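Local coordinates for protein transcription termination factor NusA (Planctomyces limnophilus, PDB 4MTN) that probably takes part in both transcription termination and antitermination, binding the RNA polymerase core enzyme and nascent RNA, at residues Q32-A37 / P59-N64; K40-E45 / G74-R79; P333-E338 / D374-Y379; S350-S355 / R386-Q391. All coordinates share one frame; numbering follows the deposited sequence.

Interaction 1 (Q32-A37 / P59-N64); sequences QAILSA and PMVKTN
Ile34 is the residue through which the helical segment 32-37 reaches Pro59 and Val61 on strand 59-63, and it makes an instructive case of one branched side chain spanning two positions of a strand. Reading the helix in order, Gln32 acts within the helix itself, through its carbonyl oxygen. That O takes the routine helical bond from Ser36 N and a second one from Ser36 OG at 3.0 Å, the hydroxyl approaching nearly in line with the C=O bond, so one polar atom inside the helix is gripped twice.

Ile34 comes next, and its two arms part company. With CG1 anti to the carbonyl carbon (chi1 -65°) and CD1 extended beyond it (chi2 179°), the long arm runs out to the proline ring, where CD1 lies 4.0 Å from Pro59 CB. The side chain and the ring meet at about a right angle. The short arm, anti to the backbone N, sets Ile34 CG2 3.9 Å from Val61 CG2. Pro59 and Val61 are two residues apart on the strand and therefore present the same side to the helix, while Met60, a selenomethionine, and Lys62 alternate with them. The contact is small, wholly apolar and largely buried.

Both segments belong to the NusA N-terminal domain, in which helix 23-42 packs against the antiparallel sheet of strands 48-52, 59-63 and 66-67. Ile34 also touches Val50 on strand 48-52 and Leu77 on helix 70-78. Pro59 and Val61 pack in turn on Leu77 and Leu73, while Ala33 faces Met89 of helix 87-105.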
loop_
_atom_site.group_PDB
_atom_site.type_symbol
_atom_site.label_atom_id
_atom_site.label_comp_id
_atom_site.label_asym_id
_atom_site.label_seq_id
_atom_site.Cartn_x
_atom_site.Cartn_y
_atom_site.Cartn_z
ATOM N N GLN A 32 22.082 28.940 -3.201
ATOM C CA GLN A 32 20.742 29.345 -2.795
ATOM C C GLN A 32 20.786 30.420 -1.713
ATOM O O GLN A 32 19.862 31.223 -1.587
ATOM C CB GLN A 32 19.942 28.135 -2.305
ATOM C CG GLN A 32 19.622 27.127 -3.396
ATOM C CD GLN A 32 18.818 27.729 -4.531
ATOM O OE1 GLN A 32 17.949 28.573 -4.314
ATOM N NE2 GLN A 32 19.109 27.300 -5.754
ATOM N N ALA A 33 21.865 30.431 -0.935
ATOM C CA ALA A 33 22.057 31.452 0.089
ATOM C C ALA A 33 22.425 32.786 -0.553
ATOM O O ALA A 33 21.936 33.839 -0.141
ATOM C CB ALA A 33 23.127 31.021 1.080
ATOM N N ILE A 34 23.289 32.731 -1.561
ATOM C CA ILE A 34 23.664 33.915 -2.323
ATOM C C ILE A 34 22.463 34.435 -3.105
ATOM O O ILE A 34 22.231 35.642 -3.185
ATOM C CB ILE A 34 24.828 33.620 -3.293
ATOM C CG1 ILE A 34 26.094 33.263 -2.512
ATOM C CG2 ILE A 34 25.090 34.809 -4.208
ATOM C CD1 ILE A 34 27.278 32.932 -3.393
ATOM N N LEU A 35 21.697 33.507 -3.670
ATOM C CA LEU A 35 20.511 33.846 -4.448
ATOM C C LEU A 35 19.476 34.579 -3.600
ATOM O O LEU A 35 18.909 35.583 -4.031
ATOM C CB LEU A 35 19.897 32.582 -5.054
ATOM C CG LEU A 35 18.655 32.752 -5.929
ATOM C CD1 LEU A 35 18.877 33.829 -6.976
ATOM C CD2 LEU A 35 18.297 31.429 -6.587
ATOM N N SER A 36 19.235 34.073 -2.394
ATOM C CA SER A 36 18.293 34.701 -1.475
ATOM C C SER A 36 18.783 36.085 -1.064
ATOM O O SER A 36 17.989 37.013 -0.904
ATOM C CB SER A 36 18.080 33.827 -0.238
ATOM O OG SER A 36 17.418 32.621 -0.577
ATOM N N ALA A 37 20.095 36.216 -0.897
ATOM C CA ALA A 37 20.701 37.496 -0.556
ATOM C C ALA A 37 20.590 38.469 -1.724
ATOM O O ALA A 37 20.478 39.679 -1.530
ATOM C CB ALA A 37 22.155 37.306 -0.158
ATOM N N PRO A 59 31.773 33.062 -7.366
ATOM C CA PRO A 59 30.325 33.161 -7.597
ATOM C C PRO A 59 29.969 33.967 -8.845
ATOM O O PRO A 59 30.507 35.053 -9.059
ATOM C CB PRO A 59 29.813 33.870 -6.336
ATOM C CG PRO A 59 30.901 33.701 -5.320
ATOM C CD PRO A 59 32.168 33.716 -6.109
HETATM N N MSE A 60 29.058 33.432 -9.653
HETATM C CA MSE A 60 28.572 34.122 -10.842
HETATM C C MSE A 60 27.113 34.518 -10.642
HETATM O O MSE A 60 26.231 33.660 -10.624
HETATM C CB MSE A 60 28.719 33.230 -12.077
HETATM C CG MSE A 60 28.479 33.928 -13.404
HETATM SE SE MSE A 60 30.065 34.854 -14.055
HETATM C CE MSE A 60 29.475 35.228 -15.876
ATOM N N VAL A 61 26.859 35.814 -10.498
ATOM C CA VAL A 61 25.509 36.293 -10.218
ATOM C C VAL A 61 24.977 37.175 -11.343
ATOM O O VAL A 61 25.533 38.234 -11.632
ATOM C CB VAL A 61 25.457 37.082 -8.896
ATOM C CG1 VAL A 61 24.029 37.499 -8.585
ATOM C CG2 VAL A 61 26.032 36.250 -7.759
ATOM N N LYS A 62 23.890 36.732 -11.969
ATOM C CA LYS A 62 23.292 37.470 -13.076
ATOM C C LYS A 62 21.889 37.971 -12.749
ATOM O O LYS A 62 21.086 37.259 -12.146
ATOM C CB LYS A 62 23.241 36.601 -14.336
ATOM C CG LYS A 62 24.596 36.280 -14.940
ATOM C CD LYS A 62 24.442 35.708 -16.341
ATOM C CE LYS A 62 25.776 35.258 -16.911
ATOM N NZ LYS A 62 26.321 34.079 -16.183
ATOM N N THR A 63 21.603 39.203 -13.158
ATOM C CA THR A 63 20.262 39.765 -13.040
ATOM C C THR A 63 19.713 40.071 -14.428
ATOM O O THR A 63 20.242 40.930 -15.135
ATOM C CB THR A 63 20.248 41.044 -12.184
ATOM O OG1 THR A 63 21.189 41.989 -12.711
ATOM C CG2 THR A 63 20.616 40.722 -10.742
ATOM N N ASN A 64 18.654 39.357 -14.807
ATOM C CA ASN A 64 18.071 39.447 -16.145
ATOM C C ASN A 64 19.095 39.153 -17.238
ATOM O O ASN A 64 19.071 39.763 -18.307
ATOM C CB ASN A 64 17.442 40.825 -16.374
ATOM C CG ASN A 64 16.212 41.054 -15.518
ATOM O OD1 ASN A 64 15.504 40.112 -15.163
ATOM N ND2 ASN A 64 15.948 42.312 -15.187
#

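Interaction 2 (K40-E45 / G74-R79)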
loop_
_atom_site.group_PDB
_atom_site.type_symbol
_atom_site.label_atom_id
_atom_site.label_comp_id
_atom_site.label_asym_id
_atom_site.label_seq_id
_atom_site.Cartn_x
_atom_site.Cartn_y
_atom_site.Cartn_z
ATOM N N LYS A 40 16.784 39.724 -2.034
ATOM C CA LYS A 40 16.417 40.754 -1.072
ATOM C C LYS A 40 16.970 42.115 -1.480
ATOM O O LYS A 40 16.309 43.139 -1.311
ATOM C CB LYS A 40 16.911 40.382 0.329
ATOM C CG LYS A 40 16.271 41.193 1.445
ATOM C CD LYS A 40 16.814 40.796 2.809
ATOM C CE LYS A 40 18.275 41.187 2.956
ATOM N NZ LYS A 40 18.790 40.898 4.324
ATOM N N HIS A 41 18.188 42.120 -2.015
ATOM C CA HIS A 41 18.832 43.363 -2.424
ATOM C C HIS A 41 18.228 43.945 -3.700
ATOM O O HIS A 41 17.833 45.111 -3.732
ATOM C CB HIS A 41 20.334 43.137 -2.619
ATOM C CG HIS A 41 21.079 44.364 -3.047
ATOM N ND1 HIS A 41 21.316 44.667 -4.369
ATOM C CD2 HIS A 41 21.638 45.364 -2.324
ATOM C CE1 HIS A 41 21.991 45.802 -4.444
ATOM N NE2 HIS A 41 22.198 46.244 -3.218
ATOM N N PHE A 42 18.151 43.129 -4.747
ATOM C CA PHE A 42 17.691 43.596 -6.053
ATOM C C PHE A 42 16.170 43.636 -6.179
ATOM O O PHE A 42 15.631 44.345 -7.029
ATOM C CB PHE A 42 18.273 42.716 -7.162
ATOM C CG PHE A 42 19.742 42.929 -7.398
ATOM C CD1 PHE A 42 20.683 42.177 -6.716
ATOM C CD2 PHE A 42 20.180 43.884 -8.301
ATOM C CE1 PHE A 42 22.036 42.373 -6.931
ATOM C CE2 PHE A 42 21.530 44.085 -8.521
ATOM C CZ PHE A 42 22.459 43.328 -7.834
ATOM N N GLY A 43 15.479 42.880 -5.333
ATOM C CA GLY A 43 14.031 42.812 -5.397
ATOM C C GLY A 43 13.552 41.614 -6.195
ATOM O O GLY A 43 14.359 40.841 -6.712
ATOM N N GLU A 44 12.235 41.463 -6.298
ATOM C CA GLU A 44 11.644 40.327 -6.998
ATOM C C GLU A 44 11.399 40.624 -8.476
ATOM O O GLU A 44 11.017 39.736 -9.238
ATOM C CB GLU A 44 10.333 39.915 -6.326
ATOM N N GLU A 45 11.617 41.874 -8.872
ATOM C CA GLU A 45 11.368 42.305 -10.245
ATOM C C GLU A 45 12.265 41.592 -11.257
ATOM O O GLU A 45 11.777 40.967 -12.199
ATOM C CB GLU A 45 11.556 43.819 -10.367
ATOM N N GLY A 74 30.277 42.248 -3.750
ATOM C CA GLY A 74 31.077 42.138 -2.546
ATOM C C GLY A 74 30.232 42.258 -1.293
ATOM O O GLY A 74 30.488 41.586 -0.294
ATOM N N ASP A 75 29.218 43.116 -1.351
ATOM C CA ASP A 75 28.303 43.303 -0.230
ATOM C C ASP A 75 27.475 42.046 0.017
ATOM O O ASP A 75 27.203 41.688 1.161
ATOM C CB ASP A 75 27.379 44.498 -0.477
ATOM C CG ASP A 75 28.119 45.821 -0.467
ATOM O OD1 ASP A 75 28.365 46.360 0.633
ATOM O OD2 ASP A 75 28.449 46.328 -1.559
ATOM N N ILE A 76 27.080 41.381 -1.064
ATOM C CA ILE A 76 26.289 40.158 -0.972
ATOM C C ILE A 76 27.095 39.012 -0.364
ATOM O O ILE A 76 26.619 38.312 0.531
ATOM C CB ILE A 76 25.760 39.724 -2.356
ATOM C CG1 ILE A 76 24.804 40.779 -2.917
ATOM C CG2 ILE A 76 25.065 38.374 -2.268
ATOM C CD1 ILE A 76 24.208 40.409 -4.257
ATOM N N LEU A 77 28.319 38.831 -0.849
ATOM C CA LEU A 77 29.180 37.748 -0.383
ATOM C C LEU A 77 29.591 37.935 1.077
ATOM O O LEU A 77 29.827 36.962 1.793
ATOM C CB LEU A 77 30.425 37.639 -1.265
ATOM C CG LEU A 77 30.185 37.337 -2.745
ATOM C CD1 LEU A 77 31.504 37.219 -3.495
ATOM C CD2 LEU A 77 29.354 36.075 -2.910
ATOM N N GLY A 78 29.677 39.188 1.510
ATOM C CA GLY A 78 30.053 39.494 2.877
ATOM C C GLY A 78 28.862 39.492 3.816
ATOM O O GLY A 78 29.020 39.514 5.037
ATOM N N ARG A 79 27.664 39.466 3.241
ATOM C CA ARG A 79 26.431 39.471 4.022
ATOM C C ARG A 79 25.969 38.041 4.290
ATOM O O ARG A 79 24.969 37.813 4.971
ATOM C CB ARG A 79 25.341 40.261 3.292
ATOM C CG ARG A 79 24.232 40.792 4.185
ATOM C CD ARG A 79 23.332 41.754 3.424
ATOM N NE ARG A 79 22.690 41.116 2.277
ATOM C CZ ARG A 79 21.883 41.743 1.427
ATOM N NH1 ARG A 79 21.616 43.032 1.589
ATOM N NH2 ARG A 79 21.342 41.082 0.413
#
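Phe42 and Ile76 supply the apolar part of this contact, which joins the last turn of helix 23-42 to the end of helix 70-78. The methyl CD1 of Ile76 comes up to the rim of the phenyl ring, near its plane, and sits 4.0 Å from Phe42 CE1; the two side chains meet at about a right angle. One face of the same ring is occupied from within its own segment, His41 ND1 lying 3.4 Å above the Phe42 ring plane and displaced toward the rim. Ile76 is buried and also packs on Ile34 and Ala37, and Phe42 reaches Ile68 and Thr63.

The setting is the NusA N-terminal domain, whose helices 23-42 and 70-78 come together beside the small antiparallel sheet. Gly43 is the first residue past helix 23-42 to leave helical geometry, with a positive phi of 96°, and the chain then runs on toward strand 48-52.

The remaining contacts are those of the Arg79 side chain, whose guanidinium meets Lys40 and His41 at the exposed end of helix 23-42. Lys40 CE lies over one face of the guanidinium, 4.0 Å from Arg79 CZ and off its centre. Bent at chi3 (68°), the lysine carries its aliphatic CE there before the ammonium is reached. His41 CB approaches the group obliquely, at 3.8 Å from Arg79 NH2.

Charge forms the third category. Lys40 NZ stands 4.4 Å from Arg79 NE, a proximity of like charges that is probably unfavourable in itself, although both residues lie at the surface, where solvent would be expected to screen them.

Interaction 3 (P333-E338 / D374-Y379)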
loop_
_atom_site.group_PDB
_atom_site.type_symbol
_atom_site.label_atom_id
_atom_site.label_comp_id
_atom_site.label_asym_id
_atom_site.label_seq_id
_atom_site.Cartn_x
_atom_site.Cartn_y
_atom_site.Cartn_z
ATOM N N PRO A 333 -42.914 -2.842 -1.015
ATOM C CA PRO A 333 -43.865 -2.359 -2.020
ATOM C C PRO A 333 -43.133 -1.734 -3.201
ATOM O O PRO A 333 -42.219 -0.932 -3.008
ATOM C CB PRO A 333 -44.690 -1.316 -1.256
ATOM C CG PRO A 333 -43.808 -0.882 -0.135
ATOM C CD PRO A 333 -43.014 -2.095 0.251
ATOM N N GLY A 334 -43.531 -2.102 -4.413
ATOM C CA GLY A 334 -42.846 -1.639 -5.603
ATOM C C GLY A 334 -41.933 -2.713 -6.159
ATOM O O GLY A 334 -41.402 -2.579 -7.262
ATOM N N VAL A 335 -41.744 -3.781 -5.388
ATOM C CA VAL A 335 -40.970 -4.925 -5.852
ATOM C C VAL A 335 -41.897 -6.087 -6.192
ATOM O O VAL A 335 -42.478 -6.713 -5.304
ATOM C CB VAL A 335 -39.941 -5.386 -4.801
ATOM C CG1 VAL A 335 -39.186 -6.610 -5.299
ATOM C CG2 VAL A 335 -38.977 -4.259 -4.470
ATOM N N SER A 336 -42.029 -6.369 -7.484
ATOM C CA SER A 336 -42.866 -7.466 -7.955
ATOM C C SER A 336 -42.189 -8.809 -7.712
ATOM O O SER A 336 -40.977 -8.872 -7.507
ATOM C CB SER A 336 -43.187 -7.300 -9.442
ATOM O OG SER A 336 -42.010 -7.346 -10.228
ATOM N N GLU A 337 -42.980 -9.877 -7.721
ATOM C CA GLU A 337 -42.444 -11.229 -7.601
ATOM C C GLU A 337 -41.465 -11.524 -8.733
ATOM O O GLU A 337 -40.486 -12.244 -8.547
ATOM C CB GLU A 337 -43.574 -12.260 -7.598
ATOM N N GLU A 338 -41.734 -10.954 -9.905
ATOM C CA GLU A 338 -40.864 -11.125 -11.062
ATOM C C GLU A 338 -39.542 -10.385 -10.873
ATOM O O GLU A 338 -38.474 -10.917 -11.175
ATOM C CB GLU A 338 -41.561 -10.638 -12.334
ATOM N N ASP A 374 -34.804 4.714 -6.027
ATOM C CA ASP A 374 -34.263 5.253 -4.784
ATOM C C ASP A 374 -35.059 4.770 -3.576
ATOM O O ASP A 374 -34.488 4.448 -2.535
ATOM C CB ASP A 374 -34.249 6.782 -4.823
ATOM C CG ASP A 374 -33.388 7.329 -5.945
ATOM O OD1 ASP A 374 -32.414 6.650 -6.338
ATOM O OD2 ASP A 374 -33.684 8.439 -6.434
ATOM N N VAL A 375 -36.380 4.727 -3.727
ATOM C CA VAL A 375 -37.270 4.282 -2.660
ATOM C C VAL A 375 -36.957 2.848 -2.237
ATOM O O VAL A 375 -36.865 2.550 -1.045
ATOM C CB VAL A 375 -38.750 4.384 -3.088
ATOM C CG1 VAL A 375 -39.643 3.619 -2.128
ATOM C CG2 VAL A 375 -39.176 5.839 -3.169
ATOM N N ILE A 376 -36.783 1.972 -3.222
ATOM C CA ILE A 376 -36.447 0.574 -2.971
ATOM C C ILE A 376 -35.137 0.451 -2.196
ATOM O O ILE A 376 -35.041 -0.317 -1.236
ATOM C CB ILE A 376 -36.342 -0.223 -4.287
ATOM C CG1 ILE A 376 -37.719 -0.338 -4.945
ATOM C CG2 ILE A 376 -35.756 -1.607 -4.039
ATOM C CD1 ILE A 376 -37.735 -1.200 -6.188
ATOM N N VAL A 377 -34.136 1.219 -2.614
ATOM C CA VAL A 377 -32.841 1.233 -1.946
ATOM C C VAL A 377 -32.986 1.651 -0.483
ATOM O O VAL A 377 -32.349 1.077 0.401
ATOM C CB VAL A 377 -31.850 2.175 -2.662
ATOM C CG1 VAL A 377 -30.556 2.305 -1.870
ATOM C CG2 VAL A 377 -31.565 1.671 -4.068
ATOM N N GLU A 378 -33.840 2.640 -0.233
ATOM C CA GLU A 378 -34.079 3.119 1.126
ATOM C C GLU A 378 -34.734 2.045 1.993
ATOM O O GLU A 378 -34.471 1.962 3.194
ATOM C CB GLU A 378 -34.944 4.380 1.110
ATOM C CG GLU A 378 -34.247 5.600 0.530
ATOM C CD GLU A 378 -34.947 6.898 0.884
ATOM O OE1 GLU A 378 -35.700 6.916 1.879
ATOM O OE2 GLU A 378 -34.745 7.901 0.167
ATOM N N TYR A 379 -35.589 1.229 1.383
ATOM C CA TYR A 379 -36.195 0.099 2.081
ATOM C C TYR A 379 -35.134 -0.906 2.504
ATOM O O TYR A 379 -35.136 -1.389 3.636
ATOM C CB TYR A 379 -37.238 -0.591 1.201
ATOM C CG TYR A 379 -38.632 -0.027 1.333
ATOM C CD1 TYR A 379 -39.467 -0.423 2.369
ATOM C CD2 TYR A 379 -39.119 0.891 0.414
ATOM C CE1 TYR A 379 -40.746 0.086 2.490
ATOM C CE2 TYR A 379 -40.393 1.405 0.526
ATOM C CZ TYR A 379 -41.203 1.001 1.565
ATOM O OH TYR A 379 -42.476 1.513 1.678
#
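Ile376 and Val335 meet through branches set by their first torsions. In Ile376, CG1 lies anti to the carbonyl carbon (chi1 -67°), which thrusts the extended CD1 arm at the turn facing its helix. Val335 holds CG1 anti to the backbone N (chi1 178°) and thereby offers the other methyl, CG2, to the isoleucine. Val335 CG2 and Ile376 CD1 are 3.7 Å apart, and the same CD1 passes 4.1 Å from Gly334 O.

One helical turn farther on, Tyr379 receives Pro333. The two side chains stand at about a right angle, and Pro333 CD lies 4.2 Å from the centroid of the Tyr379 ring, 29° off its normal, as an off-centre CH-pi contact. Pro333 CG leans toward the phenol end, 3.6 Å from Tyr379 CZ.

Residues 333-336 lie in the turn between helices 316-330 and 337-345, consistent with the hairpin of a helix-hairpin-helix domain, and 337-338 begin the second helix. Gly334 has a positive phi, and Ser336 is the N-cap, its OG bonding Leu339 N. Helix 370-399 packs against this turn through Ile376 and Tyr379.

Chemically the interface is held by dispersion and by the burial of Val335 and Ile376, not by polar pairing. The proline may add a small electrostatic term, since the hydrogens on CD, next to nitrogen, are expected to be slightly positive; the off-centre position would keep it modest.

Interaction 4 (S350-S355 / R386-Q391); sequences SFEDLS and RIEKEQ
Phe351 and Ile387 make the close-packed half of this contact, where the short helix 351-355 meets the long helix 370-399. The isoleucine sends its extended arm across the gap, bringing CD1 to 3.8 Å from Phe351 CD2, with the two side chains at about a right angle and the methyl oblique to the ring. Phe351 is buried, packing also on Ala328 of helix 316-330 and on Ile332, so the aromatic ring links the long helix to helix 316-330 and the loop after it, in the helix-hairpin-helix region.

The other half lies nearer solvent and is polar. Glu352, bent at chi2 (75°), folds its carboxylate toward the long helix, and OE2 stops 3.8 Å from Glu388 OE2. The carboxylate planes are nearly coplanar, 2° apart, while Glu388 reaches in with a chain extended beyond CG. Glu352 OE2 has a firmer partner in Ser384 OG, a hydrogen bond one turn earlier on the same long helix. Farther round that helix, Arg386 NH1 and Glu390 OE1 form a salt bridge at 3.2 Å.

Within the short helix, Ser355 OG bonds Glu352 O at 2.7 Å from above the carbonyl plane. The chemistry therefore pulls two ways: the apolar pair and the Ser384 bond favour the join, whereas the two neighbouring carboxylates probably repel, and their proximity may raise the proton affinity of one of them.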
loop_
_atom_site.group_PDB
_atom_site.type_symbol
_atom_site.label_atom_id
_atom_site.label_comp_id
_atom_site.label_asym_id
_atom_site.label_seq_id
_atom_site.Cartn_x
_atom_site.Cartn_y
_atom_site.Cartn_z
ATOM N N SER A 350 -29.343 -10.880 0.543
ATOM C CA SER A 350 -29.738 -10.101 1.711
ATOM C C SER A 350 -30.182 -8.695 1.320
ATOM O O SER A 350 -30.139 -8.325 0.146
ATOM C CB SER A 350 -28.586 -10.027 2.715
ATOM O OG SER A 350 -27.467 -9.357 2.159
ATOM N N PHE A 351 -30.602 -7.913 2.311
ATOM C CA PHE A 351 -31.009 -6.533 2.073
ATOM C C PHE A 351 -29.788 -5.631 1.950
ATOM O O PHE A 351 -29.868 -4.536 1.394
ATOM C CB PHE A 351 -31.926 -6.037 3.193
ATOM C CG PHE A 351 -33.328 -6.573 3.109
ATOM C CD1 PHE A 351 -34.273 -5.955 2.307
ATOM C CD2 PHE A 351 -33.700 -7.696 3.829
ATOM C CE1 PHE A 351 -35.562 -6.445 2.224
ATOM C CE2 PHE A 351 -34.989 -8.192 3.750
ATOM C CZ PHE A 351 -35.921 -7.565 2.947
ATOM N N GLU A 352 -28.660 -6.101 2.472
ATOM C CA GLU A 352 -27.395 -5.390 2.340
ATOM C C GLU A 352 -26.983 -5.320 0.875
ATOM O O GLU A 352 -26.510 -4.288 0.400
ATOM C CB GLU A 352 -26.298 -6.071 3.163
ATOM C CG GLU A 352 -26.394 -5.848 4.667
ATOM C CD GLU A 352 -27.500 -6.657 5.324
ATOM O OE1 GLU A 352 -28.136 -7.482 4.635
ATOM O OE2 GLU A 352 -27.734 -6.465 6.536
ATOM N N ASP A 353 -27.175 -6.427 0.165
ATOM C CA ASP A 353 -26.823 -6.510 -1.246
ATOM C C ASP A 353 -27.728 -5.622 -2.089
ATOM O O ASP A 353 -27.298 -5.055 -3.093
ATOM C CB ASP A 353 -26.906 -7.957 -1.736
ATOM C CG ASP A 353 -26.102 -8.912 -0.876
ATOM O OD1 ASP A 353 -25.106 -8.471 -0.265
ATOM O OD2 ASP A 353 -26.466 -10.105 -0.813
ATOM N N LEU A 354 -28.985 -5.510 -1.678
ATOM C CA LEU A 354 -29.956 -4.714 -2.414
ATOM C C LEU A 354 -29.732 -3.223 -2.190
ATOM O O LEU A 354 -29.957 -2.412 -3.086
ATOM C CB LEU A 354 -31.381 -5.101 -2.012
ATOM C CG LEU A 354 -32.513 -4.412 -2.778
ATOM C CD1 LEU A 354 -32.317 -4.569 -4.278
ATOM C CD2 LEU A 354 -33.862 -4.963 -2.348
ATOM N N SER A 355 -29.283 -2.867 -0.990
ATOM C CA SER A 355 -29.073 -1.467 -0.640
ATOM C C SER A 355 -27.880 -0.878 -1.381
ATOM O O SER A 355 -27.832 0.325 -1.640
ATOM C CB SER A 355 -28.880 -1.315 0.871
ATOM O OG SER A 355 -27.763 -2.061 1.320
ATOM N N ARG A 386 -32.467 -2.708 10.468
ATOM C CA ARG A 386 -33.356 -3.282 11.472
ATOM C C ARG A 386 -32.983 -4.728 11.783
ATOM O O ARG A 386 -33.073 -5.166 12.928
ATOM C CB ARG A 386 -34.814 -3.212 11.016
ATOM C CG ARG A 386 -35.803 -3.633 12.093
ATOM C CD ARG A 386 -37.206 -3.805 11.545
ATOM N NE ARG A 386 -38.159 -4.143 12.598
ATOM C CZ ARG A 386 -38.369 -5.377 13.049
ATOM N NH1 ARG A 386 -37.693 -6.397 12.537
ATOM N NH2 ARG A 386 -39.256 -5.591 14.011
ATOM N N ILE A 387 -32.576 -5.463 10.755
ATOM C CA ILE A 387 -32.151 -6.847 10.925
ATOM C C ILE A 387 -30.908 -6.921 11.808
ATOM O O ILE A 387 -30.806 -7.783 12.682
ATOM C CB ILE A 387 -31.872 -7.522 9.563
ATOM C CG1 ILE A 387 -33.189 -7.864 8.863
ATOM C CG2 ILE A 387 -31.039 -8.783 9.737
ATOM C CD1 ILE A 387 -33.016 -8.389 7.456
ATOM N N GLU A 388 -29.976 -5.997 11.593
ATOM C CA GLU A 388 -28.748 -5.956 12.379
ATOM C C GLU A 388 -29.022 -5.677 13.854
ATOM O O GLU A 388 -28.471 -6.345 14.728
ATOM C CB GLU A 388 -27.786 -4.905 11.820
ATOM C CG GLU A 388 -27.137 -5.297 10.502
ATOM C CD GLU A 388 -25.994 -4.378 10.117
ATOM O OE1 GLU A 388 -25.484 -3.660 11.003
ATOM O OE2 GLU A 388 -25.608 -4.374 8.929
ATOM N N LYS A 389 -29.877 -4.696 14.130
ATOM C CA LYS A 389 -30.192 -4.339 15.509
ATOM C C LYS A 389 -31.083 -5.395 16.163
ATOM O O LYS A 389 -31.096 -5.536 17.385
ATOM C CB LYS A 389 -30.857 -2.960 15.577
ATOM C CG LYS A 389 -32.273 -2.901 15.027
ATOM C CD LYS A 389 -32.862 -1.504 15.181
ATOM C CE LYS A 389 -34.291 -1.434 14.660
ATOM N NZ LYS A 389 -35.215 -2.310 15.433
ATOM N N GLU A 390 -31.820 -6.140 15.343
ATOM C CA GLU A 390 -32.643 -7.235 15.843
ATOM C C GLU A 390 -31.761 -8.398 16.285
ATOM O O GLU A 390 -32.074 -9.101 17.245
ATOM C CB GLU A 390 -33.640 -7.696 14.778
ATOM C CG GLU A 390 -34.592 -8.785 15.245
ATOM C CD GLU A 390 -35.523 -9.255 14.145
ATOM O OE1 GLU A 390 -35.502 -8.655 13.050
ATOM O OE2 GLU A 390 -36.276 -10.226 14.375
ATOM N N GLN A 391 -30.655 -8.594 15.573
ATOM C CA GLN A 391 -29.686 -9.622 15.932
ATOM C C GLN A 391 -28.941 -9.231 17.202
ATOM O O GLN A 391 -28.694 -10.068 18.069
ATOM C CB GLN A 391 -28.698 -9.859 14.788
ATOM C CG GLN A 391 -29.316 -10.505 13.557
ATOM C CD GLN A 391 -28.355 -10.565 12.385
ATOM O OE1 GLN A 391 -27.228 -10.075 12.464
ATOM N NE2 GLN A 391 -28.798 -11.168 11.288
#

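How the interactions relate
From the N terminus, helix 23-42 is used twice. Interaction 1 closes the excursion out to strand 59-63, and interaction 2, opening farther along the same helix, closes the longer one to helix 70-78. Their segments alternate, so the loops cross, and they touch through Ala37 with Ile76 and Ile34 with Leu77; together they tie helix 23-42 to the sheet and to helix 70-78 in the N-terminal domain. Much later, interactions 3 and 4 share a helix at their other ends: interaction 3 closes the excursion from the turn before helix 337-345, interaction 4 that from helix 351-355, each to helix 370-399, again crossing, with centres about 15 Å apart. The two pairs lie in series, about 68 to 74 Å apart between centres.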